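Alpha-catenin-like protein hmp-1 (Caenorhabditis elegans, PDB 5H5M) binds actin filaments and beta-catenin as part of the cadherin-catenin complex of adherens junctions, and is required for cell migration and shape changes in body enclosure and elongation. Local coordinates at residues Y306-L317 against A365-N376; G5-T13 against L165-V173. All coordinates share one frame; numbering follows the deposited sequence.

Contact 1: residues Y306-L317 against A365-N376; sequences YTETVKQAVRIL and AVKDIRHALLMN
The ring of Tyr-306 turns its edge to the carbonyls of Leu-373 and Met-375, while Val-310 CG2, one turn on in its own helix, sits over one face, 4.0 Å above the plane and offset toward the rim. The poorly ordered Asn-376 lies beside the ring. This is the end of an antiparallel helix pair in a four-helix bundle of the alpha-catenin M domain: the two segment axes pass 8.8 Å apart at 176°, with helices 237-260 and 276-300 packed against the pair. With CG anti to the backbone N (chi1 171°), the tyrosine ring reaches across to the last turn of the other helix. There Tyr-306 OH donates to Leu-373 O over 3.0 Å, in the carbonyl plane and on a lone pair, and also touches Leu-373 CD2. A leucine here has neither hydroxyl nor ring, and would probably leave Leu-373 O without its donor and a gap beside Val-310 CG2.

Deeper in, contact is aliphatic. Val-310 divides its branches: CG2 meets Ala-372 CB, whereas CG1 packs 3.7 Å from Leu-373 CD2, the two side chains crossing at about a right angle. Small residues, Ala-313 and Ala-372, let the backbones draw close. Ile-369 reaches inward with an extended chain, placing CG1 beside Ala-313 and CD1 between Val-314 CG2 and Leu-317 CD2. Val-294 and Cys-291 of helix 276-300 back Val-310 and Leu-317, and Ile-248 and Leu-241 of helix 237-260 do the same for Val-366 and Leu-373. Leu-317 closes the row by spreading its methyls: CD2 lies 3.8 Å from Ile-369 CD1, and CD1 lies 3.7 Å from Ala-365 CB.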
loop_
_atom_site.group_PDB
_atom_site.type_symbol
_atom_site.label_atom_id
_atom_site.label_comp_id
_atom_site.label_asym_id
_atom_site.label_seq_id
_atom_site.Cartn_x
_atom_site.Cartn_y
_atom_site.Cartn_z
ATOM N N TYR A 306 -24.595 4.254 -12.223
ATOM C CA TYR A 306 -23.165 4.407 -12.002
ATOM C C TYR A 306 -22.580 3.276 -11.166
ATOM O O TYR A 306 -21.598 2.649 -11.562
ATOM C CB TYR A 306 -22.873 5.748 -11.327
ATOM C CG TYR A 306 -21.439 5.888 -10.879
ATOM C CD1 TYR A 306 -20.413 5.979 -11.808
ATOM C CD2 TYR A 306 -21.109 5.937 -9.530
ATOM C CE1 TYR A 306 -19.102 6.106 -11.410
ATOM C CE2 TYR A 306 -19.797 6.068 -9.123
ATOM C CZ TYR A 306 -18.800 6.154 -10.067
ATOM O OH TYR A 306 -17.490 6.283 -9.672
ATOM N N THR A 307 -23.181 3.016 -10.008
ATOM C CA THR A 307 -22.653 2.003 -9.101
ATOM C C THR A 307 -22.802 0.599 -9.676
ATOM O O THR A 307 -21.903 -0.226 -9.541
ATOM C CB THR A 307 -23.335 2.059 -7.722
ATOM O OG1 THR A 307 -24.732 1.770 -7.856
ATOM C CG2 THR A 307 -23.154 3.433 -7.093
ATOM N N GLU A 308 -23.928 0.328 -10.328
ATOM C CA GLU A 308 -24.148 -0.987 -10.921
ATOM C C GLU A 308 -23.142 -1.273 -12.036
ATOM O O GLU A 308 -22.674 -2.402 -12.179
ATOM C CB GLU A 308 -25.579 -1.109 -11.451
ATOM C CG GLU A 308 -26.625 -1.135 -10.350
ATOM C CD GLU A 308 -27.960 -1.690 -10.813
ATOM O OE1 GLU A 308 -28.161 -1.827 -12.039
ATOM O OE2 GLU A 308 -28.808 -1.992 -9.945
ATOM N N THR A 309 -22.806 -0.244 -12.810
ATOM C CA THR A 309 -21.850 -0.381 -13.906
ATOM C C THR A 309 -20.446 -0.671 -13.374
ATOM O O THR A 309 -19.701 -1.464 -13.949
ATOM C CB THR A 309 -21.817 0.889 -14.785
ATOM O OG1 THR A 309 -23.119 1.124 -15.336
ATOM C CG2 THR A 309 -20.828 0.732 -15.923
ATOM N N VAL A 310 -20.096 -0.033 -12.263
ATOM C CA VAL A 310 -18.792 -0.233 -11.645
ATOM C C VAL A 310 -18.710 -1.597 -10.954
ATOM O O VAL A 310 -17.720 -2.311 -11.101
ATOM C CB VAL A 310 -18.481 0.885 -10.628
ATOM C CG1 VAL A 310 -17.253 0.539 -9.811
ATOM C CG2 VAL A 310 -18.294 2.217 -11.347
ATOM N N LYS A 311 -19.754 -1.959 -10.214
ATOM C CA LYS A 311 -19.802 -3.260 -9.547
ATOM C C LYS A 311 -19.781 -4.398 -10.566
ATOM O O LYS A 311 -19.242 -5.473 -10.297
ATOM C CB LYS A 311 -21.043 -3.370 -8.656
ATOM C CG LYS A 311 -21.050 -2.395 -7.483
ATOM C CD LYS A 311 -20.926 -3.096 -6.141
ATOM C CE LYS A 311 -22.184 -3.869 -5.802
ATOM N NZ LYS A 311 -22.144 -4.406 -4.414
ATOM N N GLN A 312 -20.362 -4.152 -11.735
ATOM C CA GLN A 312 -20.346 -5.128 -12.817
ATOM C C GLN A 312 -18.920 -5.372 -13.314
ATOM O O GLN A 312 -18.514 -6.515 -13.535
ATOM C CB GLN A 312 -21.232 -4.661 -13.973
ATOM C CG GLN A 312 -21.294 -5.639 -15.131
ATOM C CD GLN A 312 -21.910 -6.965 -14.735
ATOM O OE1 GLN A 312 -23.024 -7.014 -14.212
ATOM N NE2 GLN A 312 -21.183 -8.052 -14.977
ATOM N N ALA A 313 -18.165 -4.294 -13.486
ATOM C CA ALA A 313 -16.776 -4.396 -13.917
ATOM C C ALA A 313 -15.944 -5.125 -12.866
ATOM O O ALA A 313 -15.067 -5.928 -13.199
ATOM C CB ALA A 313 -16.202 -3.014 -14.194
ATOM N N VAL A 314 -16.231 -4.845 -11.598
ATOM C CA VAL A 314 -15.559 -5.513 -10.486
ATOM C C VAL A 314 -15.878 -7.006 -10.469
ATOM O O VAL A 314 -14.999 -7.840 -10.247
ATOM C CB VAL A 314 -15.961 -4.891 -9.136
ATOM C CG1 VAL A 314 -15.463 -5.745 -7.979
ATOM C CG2 VAL A 314 -15.428 -3.468 -9.033
ATOM N N ARG A 315 -17.142 -7.330 -10.718
ATOM C CA ARG A 315 -17.599 -8.714 -10.735
ATOM C C ARG A 315 -16.872 -9.540 -11.799
ATOM O O ARG A 315 -16.654 -10.739 -11.623
ATOM C CB ARG A 315 -19.112 -8.767 -10.965
ATOM C CG ARG A 315 -19.689 -10.170 -10.941
ATOM C CD ARG A 315 -21.205 -10.158 -11.037
ATOM N NE ARG A 315 -21.749 -11.512 -11.031
ATOM C CZ ARG A 315 -22.007 -12.210 -9.929
ATOM N NH1 ARG A 315 -21.770 -11.680 -8.735
ATOM N NH2 ARG A 315 -22.500 -13.437 -10.020
ATOM N N ILE A 316 -16.499 -8.891 -12.897
ATOM C CA ILE A 316 -15.767 -9.553 -13.970
ATOM C C ILE A 316 -14.370 -9.961 -13.507
ATOM O O ILE A 316 -13.930 -11.089 -13.737
ATOM C CB ILE A 316 -15.656 -8.645 -15.210
ATOM C CG1 ILE A 316 -17.040 -8.428 -15.827
ATOM C CG2 ILE A 316 -14.701 -9.244 -16.237
ATOM C CD1 ILE A 316 -17.022 -7.596 -17.090
ATOM N N LEU A 317 -13.678 -9.036 -12.852
ATOM C CA LEU A 317 -12.370 -9.323 -12.279
ATOM C C LEU A 317 -12.462 -10.445 -11.251
ATOM O O LEU A 317 -11.739 -11.437 -11.336
ATOM C CB LEU A 317 -11.779 -8.070 -11.631
ATOM C CG LEU A 317 -10.411 -8.247 -10.966
ATOM C CD1 LEU A 317 -9.372 -8.690 -11.987
ATOM C CD2 LEU A 317 -9.973 -6.963 -10.262
ATOM N N ALA A 365 -8.635 -5.777 -16.669
ATOM C CA ALA A 365 -9.853 -5.729 -15.874
ATOM C C ALA A 365 -9.756 -4.644 -14.804
ATOM O O ALA A 365 -10.744 -3.980 -14.492
ATOM C CB ALA A 365 -10.130 -7.082 -15.244
ATOM N N VAL A 366 -8.561 -4.461 -14.252
ATOM C CA VAL A 366 -8.332 -3.394 -13.285
ATOM C C VAL A 366 -8.484 -2.032 -13.954
ATOM O O VAL A 366 -9.086 -1.120 -13.386
ATOM C CB VAL A 366 -6.938 -3.513 -12.629
ATOM C CG1 VAL A 366 -6.592 -2.247 -11.860
ATOM C CG2 VAL A 366 -6.901 -4.717 -11.699
ATOM N N LYS A 367 -7.965 -1.906 -15.173
ATOM C CA LYS A 367 -8.081 -0.656 -15.923
ATOM C C LYS A 367 -9.534 -0.348 -16.291
ATOM O O LYS A 367 -9.931 0.816 -16.343
ATOM C CB LYS A 367 -7.221 -0.698 -17.190
ATOM C CG LYS A 367 -5.723 -0.712 -16.924
ATOM C CD LYS A 367 -4.927 -0.513 -18.205
ATOM C CE LYS A 367 -5.100 -1.690 -19.146
ATOM N NZ LYS A 367 -4.266 -1.556 -20.374
ATOM N N ASP A 368 -10.318 -1.392 -16.547
ATOM C CA ASP A 368 -11.734 -1.228 -16.864
ATOM C C ASP A 368 -12.499 -0.706 -15.655
ATOM O O ASP A 368 -13.396 0.126 -15.785
ATOM C CB ASP A 368 -12.344 -2.551 -17.339
ATOM C CG ASP A 368 -11.818 -2.986 -18.697
ATOM O OD1 ASP A 368 -11.255 -2.139 -19.423
ATOM O OD2 ASP A 368 -11.978 -4.176 -19.042
ATOM N N ILE A 369 -12.134 -1.204 -14.477
ATOM C CA ILE A 369 -12.741 -0.758 -13.231
ATOM C C ILE A 369 -12.468 0.727 -13.015
ATOM O O ILE A 369 -13.377 1.498 -12.712
ATOM C CB ILE A 369 -12.217 -1.569 -12.035
ATOM C CG1 ILE A 369 -12.696 -3.019 -12.130
ATOM C CG2 ILE A 369 -12.670 -0.951 -10.726
ATOM C CD1 ILE A 369 -12.043 -3.950 -11.125
ATOM N N ARG A 370 -11.213 1.124 -13.195
ATOM C CA ARG A 370 -10.822 2.521 -13.041
ATOM C C ARG A 370 -11.512 3.401 -14.074
ATOM O O ARG A 370 -11.862 4.549 -13.794
ATOM C CB ARG A 370 -9.301 2.667 -13.148
ATOM C CG ARG A 370 -8.533 1.838 -12.117
ATOM C CD ARG A 370 -7.050 2.157 -12.140
ATOM N NE ARG A 370 -6.793 3.528 -11.716
ATOM C CZ ARG A 370 -5.645 4.168 -11.904
ATOM N NH1 ARG A 370 -4.637 3.560 -12.518
ATOM N NH2 ARG A 370 -5.505 5.420 -11.481
ATOM N N HIS A 371 -11.715 2.855 -15.267
ATOM C CA HIS A 371 -12.371 3.586 -16.339
ATOM C C HIS A 371 -13.854 3.802 -16.025
ATOM O O HIS A 371 -14.385 4.902 -16.209
ATOM C CB HIS A 371 -12.207 2.844 -17.666
ATOM C CG HIS A 371 -12.805 3.562 -18.836
ATOM N ND1 HIS A 371 -12.499 4.870 -19.141
ATOM C CD2 HIS A 371 -13.696 3.154 -19.770
ATOM C CE1 HIS A 371 -13.173 5.238 -20.216
ATOM N NE2 HIS A 371 -13.906 4.216 -20.617
ATOM N N ALA A 372 -14.511 2.749 -15.547
ATOM C CA ALA A 372 -15.921 2.824 -15.174
ATOM C C ALA A 372 -16.167 3.852 -14.069
ATOM O O ALA A 372 -17.204 4.512 -14.049
ATOM C CB ALA A 372 -16.426 1.452 -14.738
ATOM N N LEU A 373 -15.208 3.987 -13.158
ATOM C CA LEU A 373 -15.321 4.936 -12.052
ATOM C C LEU A 373 -15.289 6.384 -12.536
ATOM O O LEU A 373 -15.747 7.290 -11.838
ATOM C CB LEU A 373 -14.203 4.698 -11.035
ATOM C CG LEU A 373 -14.342 3.445 -10.165
ATOM C CD1 LEU A 373 -13.004 3.067 -9.569
ATOM C CD2 LEU A 373 -15.367 3.669 -9.067
ATOM N N LEU A 374 -14.747 6.592 -13.734
ATOM C CA LEU A 374 -14.693 7.918 -14.347
ATOM C C LEU A 374 -16.023 8.301 -14.993
ATOM O O LEU A 374 -16.382 9.477 -15.036
ATOM C CB LEU A 374 -13.577 7.979 -15.392
ATOM C CG LEU A 374 -12.151 7.795 -14.877
ATOM C CD1 LEU A 374 -11.165 7.780 -16.035
ATOM C CD2 LEU A 374 -11.801 8.881 -13.869
ATOM N N MET A 375 -16.745 7.306 -15.499
ATOM C CA MET A 375 -18.023 7.537 -16.166
ATOM C C MET A 375 -19.126 7.899 -15.175
ATOM O O MET A 375 -19.775 7.015 -14.617
ATOM C CB MET A 375 -18.435 6.298 -16.966
ATOM C CG MET A 375 -17.358 5.760 -17.896
ATOM S SD MET A 375 -16.640 7.057 -18.919
ATOM C CE MET A 375 -18.073 7.551 -19.874
ATOM N N ASN A 376 -19.330 9.196 -14.944
ATOM C CA ASN A 376 -20.385 9.653 -14.039
ATOM C C ASN A 376 -21.398 10.547 -14.747
ATOM O O ASN A 376 -21.987 11.439 -14.130
ATOM C CB ASN A 376 -19.800 10.407 -12.836
ATOM C CG ASN A 376 -18.487 9.818 -12.347
ATOM O OD1 ASN A 376 -18.179 8.655 -12.597
ATOM N ND2 ASN A 376 -17.719 10.619 -11.616
HETATM O O HOH W 1 -13.368 -5.308 -14.955
#

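Contact 2: residues G5-T13 against L165-V173; sequences GDLINEIDT and LSCQLSSDV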
loop_
_atom_site.group_PDB
_atom_site.type_symbol
_atom_site.label_atom_id
_atom_site.label_comp_id
_atom_site.label_asym_id
_atom_site.label_seq_id
_atom_site.Cartn_x
_atom_site.Cartn_y
_atom_site.Cartn_z
ATOM N N GLY A 5 -1.157 12.934 13.048
ATOM C CA GLY A 5 -0.204 12.952 11.952
ATOM C C GLY A 5 0.479 14.300 11.823
ATOM O O GLY A 5 -0.171 15.318 11.586
ATOM N N ASP A 6 1.799 14.309 11.972
ATOM C CA ASP A 6 2.547 15.561 11.974
ATOM C C ASP A 6 2.925 16.036 10.575
ATOM O O ASP A 6 2.728 17.205 10.249
ATOM C CB ASP A 6 3.809 15.426 12.829
ATOM C CG ASP A 6 3.597 15.896 14.253
ATOM O OD1 ASP A 6 2.542 16.510 14.525
ATOM O OD2 ASP A 6 4.485 15.662 15.099
ATOM N N LEU A 7 3.466 15.139 9.756
ATOM C CA LEU A 7 3.931 15.510 8.422
ATOM C C LEU A 7 2.807 16.062 7.548
ATOM O O LEU A 7 3.024 16.976 6.755
ATOM C CB LEU A 7 4.587 14.314 7.725
ATOM C CG LEU A 7 5.074 14.564 6.292
ATOM C CD1 LEU A 7 6.020 15.757 6.230
ATOM C CD2 LEU A 7 5.741 13.326 5.709
ATOM N N ILE A 8 1.603 15.520 7.700
ATOM C CA ILE A 8 0.487 15.978 6.885
ATOM C C ILE A 8 -0.002 17.343 7.371
ATOM O O ILE A 8 -0.432 18.173 6.573
ATOM C CB ILE A 8 -0.681 14.959 6.874
ATOM C CG1 ILE A 8 -1.656 15.287 5.743
ATOM C CG2 ILE A 8 -1.386 14.888 8.229
ATOM C CD1 ILE A 8 -1.014 15.252 4.374
ATOM N N ASN A 9 0.094 17.587 8.675
ATOM C CA ASN A 9 -0.293 18.877 9.226
ATOM C C ASN A 9 0.737 19.950 8.892
ATOM O O ASN A 9 0.383 21.099 8.640
ATOM C CB ASN A 9 -0.490 18.781 10.738
ATOM C CG ASN A 9 -1.732 17.994 11.112
ATOM O OD1 ASN A 9 -2.671 17.880 10.321
ATOM N ND2 ASN A 9 -1.745 17.443 12.322
ATOM N N GLU A 10 2.011 19.563 8.891
ATOM C CA GLU A 10 3.085 20.469 8.504
ATOM C C GLU A 10 2.905 20.931 7.061
ATOM O O GLU A 10 3.071 22.108 6.756
ATOM C CB GLU A 10 4.452 19.798 8.675
ATOM C CG GLU A 10 4.838 19.482 10.116
ATOM C CD GLU A 10 5.266 20.710 10.907
ATOM O OE1 GLU A 10 5.251 21.826 10.346
ATOM O OE2 GLU A 10 5.625 20.555 12.094
ATOM N N ILE A 11 2.553 19.996 6.183
ATOM C CA ILE A 11 2.324 20.296 4.773
ATOM C C ILE A 11 1.085 21.166 4.564
ATOM O O ILE A 11 1.130 22.170 3.849
ATOM C CB ILE A 11 2.175 19.003 3.948
ATOM C CG1 ILE A 11 3.516 18.275 3.845
ATOM C CG2 ILE A 11 1.641 19.308 2.562
ATOM C CD1 ILE A 11 3.426 16.952 3.122
ATOM N N ASP A 12 -0.021 20.776 5.194
ATOM C CA ASP A 12 -1.286 21.487 5.037
ATOM C C ASP A 12 -1.205 22.941 5.505
ATOM O O ASP A 12 -1.662 23.849 4.810
ATOM C CB ASP A 12 -2.401 20.758 5.794
ATOM C CG ASP A 12 -2.781 19.438 5.146
ATOM O OD1 ASP A 12 -2.490 19.255 3.944
ATOM O OD2 ASP A 12 -3.376 18.584 5.840
ATOM N N THR A 13 -0.622 23.156 6.680
ATOM C CA THR A 13 -0.483 24.503 7.223
ATOM C C THR A 13 0.491 25.339 6.392
ATOM O O THR A 13 0.268 26.531 6.177
ATOM C CB THR A 13 -0.010 24.480 8.692
ATOM O OG1 THR A 13 1.226 23.766 8.792
ATOM C CG2 THR A 13 -1.050 23.812 9.578
ATOM N N LEU A 165 2.950 3.771 10.023
ATOM C CA LEU A 165 3.536 4.640 9.006
ATOM C C LEU A 165 2.445 5.447 8.305
ATOM O O LEU A 165 2.642 6.612 7.959
ATOM C CB LEU A 165 4.336 3.816 7.988
ATOM C CG LEU A 165 5.041 4.540 6.834
ATOM C CD1 LEU A 165 6.314 5.206 7.314
ATOM C CD2 LEU A 165 5.341 3.583 5.681
ATOM N N SER A 166 1.288 4.822 8.113
ATOM C CA SER A 166 0.161 5.457 7.431
ATOM C C SER A 166 -0.385 6.673 8.182
ATOM O O SER A 166 -0.842 7.640 7.569
ATOM C CB SER A 166 -0.965 4.443 7.224
ATOM O OG SER A 166 -0.525 3.352 6.435
ATOM N N CYS A 167 -0.334 6.616 9.508
ATOM C CA CYS A 167 -0.940 7.642 10.348
ATOM C C CYS A 167 -0.319 9.027 10.151
ATOM O O CYS A 167 -0.977 10.043 10.376
ATOM C CB CYS A 167 -0.845 7.228 11.817
ATOM S SG CYS A 167 -1.867 5.784 12.221
ATOM N N GLN A 168 0.936 9.064 9.717
ATOM C CA GLN A 168 1.643 10.325 9.505
ATOM C C GLN A 168 0.999 11.183 8.419
ATOM O O GLN A 168 1.157 12.401 8.411
ATOM C CB GLN A 168 3.104 10.070 9.127
ATOM C CG GLN A 168 3.808 9.018 9.954
ATOM C CD GLN A 168 5.265 8.874 9.561
ATOM O OE1 GLN A 168 5.817 9.725 8.862
ATOM N NE2 GLN A 168 5.896 7.792 10.005
ATOM N N LEU A 169 0.285 10.547 7.497
ATOM C CA LEU A 169 -0.245 11.258 6.342
ATOM C C LEU A 169 -1.753 11.454 6.403
ATOM O O LEU A 169 -2.367 11.882 5.426
ATOM C CB LEU A 169 0.129 10.522 5.058
ATOM C CG LEU A 169 1.628 10.325 4.836
ATOM C CD1 LEU A 169 1.868 9.816 3.443
ATOM C CD2 LEU A 169 2.384 11.621 5.068
ATOM N N SER A 170 -2.347 11.148 7.549
ATOM C CA SER A 170 -3.778 11.352 7.727
ATOM C C SER A 170 -4.052 12.434 8.765
ATOM O O SER A 170 -3.438 12.449 9.831
ATOM C CB SER A 170 -4.464 10.050 8.138
ATOM O OG SER A 170 -5.848 10.265 8.347
ATOM N N SER A 171 -4.970 13.341 8.444
ATOM C CA SER A 171 -5.388 14.373 9.388
ATOM C C SER A 171 -6.644 13.927 10.126
ATOM O O SER A 171 -7.201 14.668 10.939
ATOM C CB SER A 171 -5.640 15.703 8.672
ATOM O OG SER A 171 -6.831 15.656 7.904
ATOM N N ASP A 172 -7.089 12.709 9.826
ATOM C CA ASP A 172 -8.243 12.118 10.497
ATOM C C ASP A 172 -7.831 11.625 11.880
ATOM O O ASP A 172 -7.415 10.478 12.041
ATOM C CB ASP A 172 -8.817 10.971 9.660
ATOM C CG ASP A 172 -10.167 10.490 10.165
ATOM O OD1 ASP A 172 -10.913 9.883 9.367
ATOM O OD2 ASP A 172 -10.487 10.707 11.351
ATOM N N VAL A 173 -7.959 12.501 12.872
ATOM C CA VAL A 173 -7.529 12.217 14.240
ATOM C C VAL A 173 -8.218 10.990 14.840
ATOM O O VAL A 173 -7.582 10.175 15.517
ATOM C CB VAL A 173 -7.781 13.438 15.155
ATOM C CG1 VAL A 173 -7.509 13.095 16.612
ATOM C CG2 VAL A 173 -6.927 14.616 14.709
#
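Ile-8 and Gln-168 meet through the backbone: Ile-8 N donates to Gln-168 O over 3.2 Å, approaching nearly along the C=O axis although the N-H itself is bent, at 138°. The principle illustrated is how a helix start can be held by a connecting turn. Helix 6-17 sets its first turn, with N-H groups that have no carbonyl one turn earlier in the modelled chain, against the link that joins helix 142-166 to helix 173-202 in this all-helical M domain.

The Ile-8 side chain lies on the same stretch of backbone. CG1 is anti to the backbone N (chi1 -165°) and comes within 3.5 Å of Leu-169 O, while CG2, held between the backbone N and the carbonyl carbon, lies 3.6 Å from Ser-170 O. The isoleucine therefore covers two successive carbonyls with its two branches. Beside it, Leu-7 and Leu-169 run side by side in the same direction, and Leu-7 CD2 meets Leu-169 CD2 at 3.8 Å. Gly-5 CA also approaches Cys-167 O, but this first modelled residue is poorly ordered.

Further out, the fold fixes both partners. Leu-7 also rests on Ile-48 of helix 27-49 and Leu-169 on Ile-115 of helix 92-122. Arg-108 of that second helix touches Ile-8 and forms a salt bridge with Asp-12, fastening the next turn of the short helix. On the other side of the contact, Cys-167 and Ser-170 pack on Val-176 of helix 173-202. The link turns into that helix at Asp-172, the N-cap residue, whose OD1 is hydrogen-bonded to Ser-175 OG. Just before the cap, an ST turn shapes the backbone: Asp-172 N donates to Ser-170 OG at 3.1 Å.

Contact 1 and contact 2 follow one another along the chain: the pairing of 5-13 with 165-173 is complete before 306-317 begins. Their centres lie 31 Å apart and their nearest atoms about 17 Å, so neither touches the other. Together they illustrate two ways of joining helices in one vinculin-family domain. In contact 1 consecutive helices, joined by the short connection 340-344, run antiparallel; in contact 2 the first modelled helix meets a distant connecting segment, end against turn. Aliphatic packing makes up most of the first, whereas in the second Ile-8 sits chiefly on backbone carbonyls. Both are structural packing, each involving one end of the modelled chain.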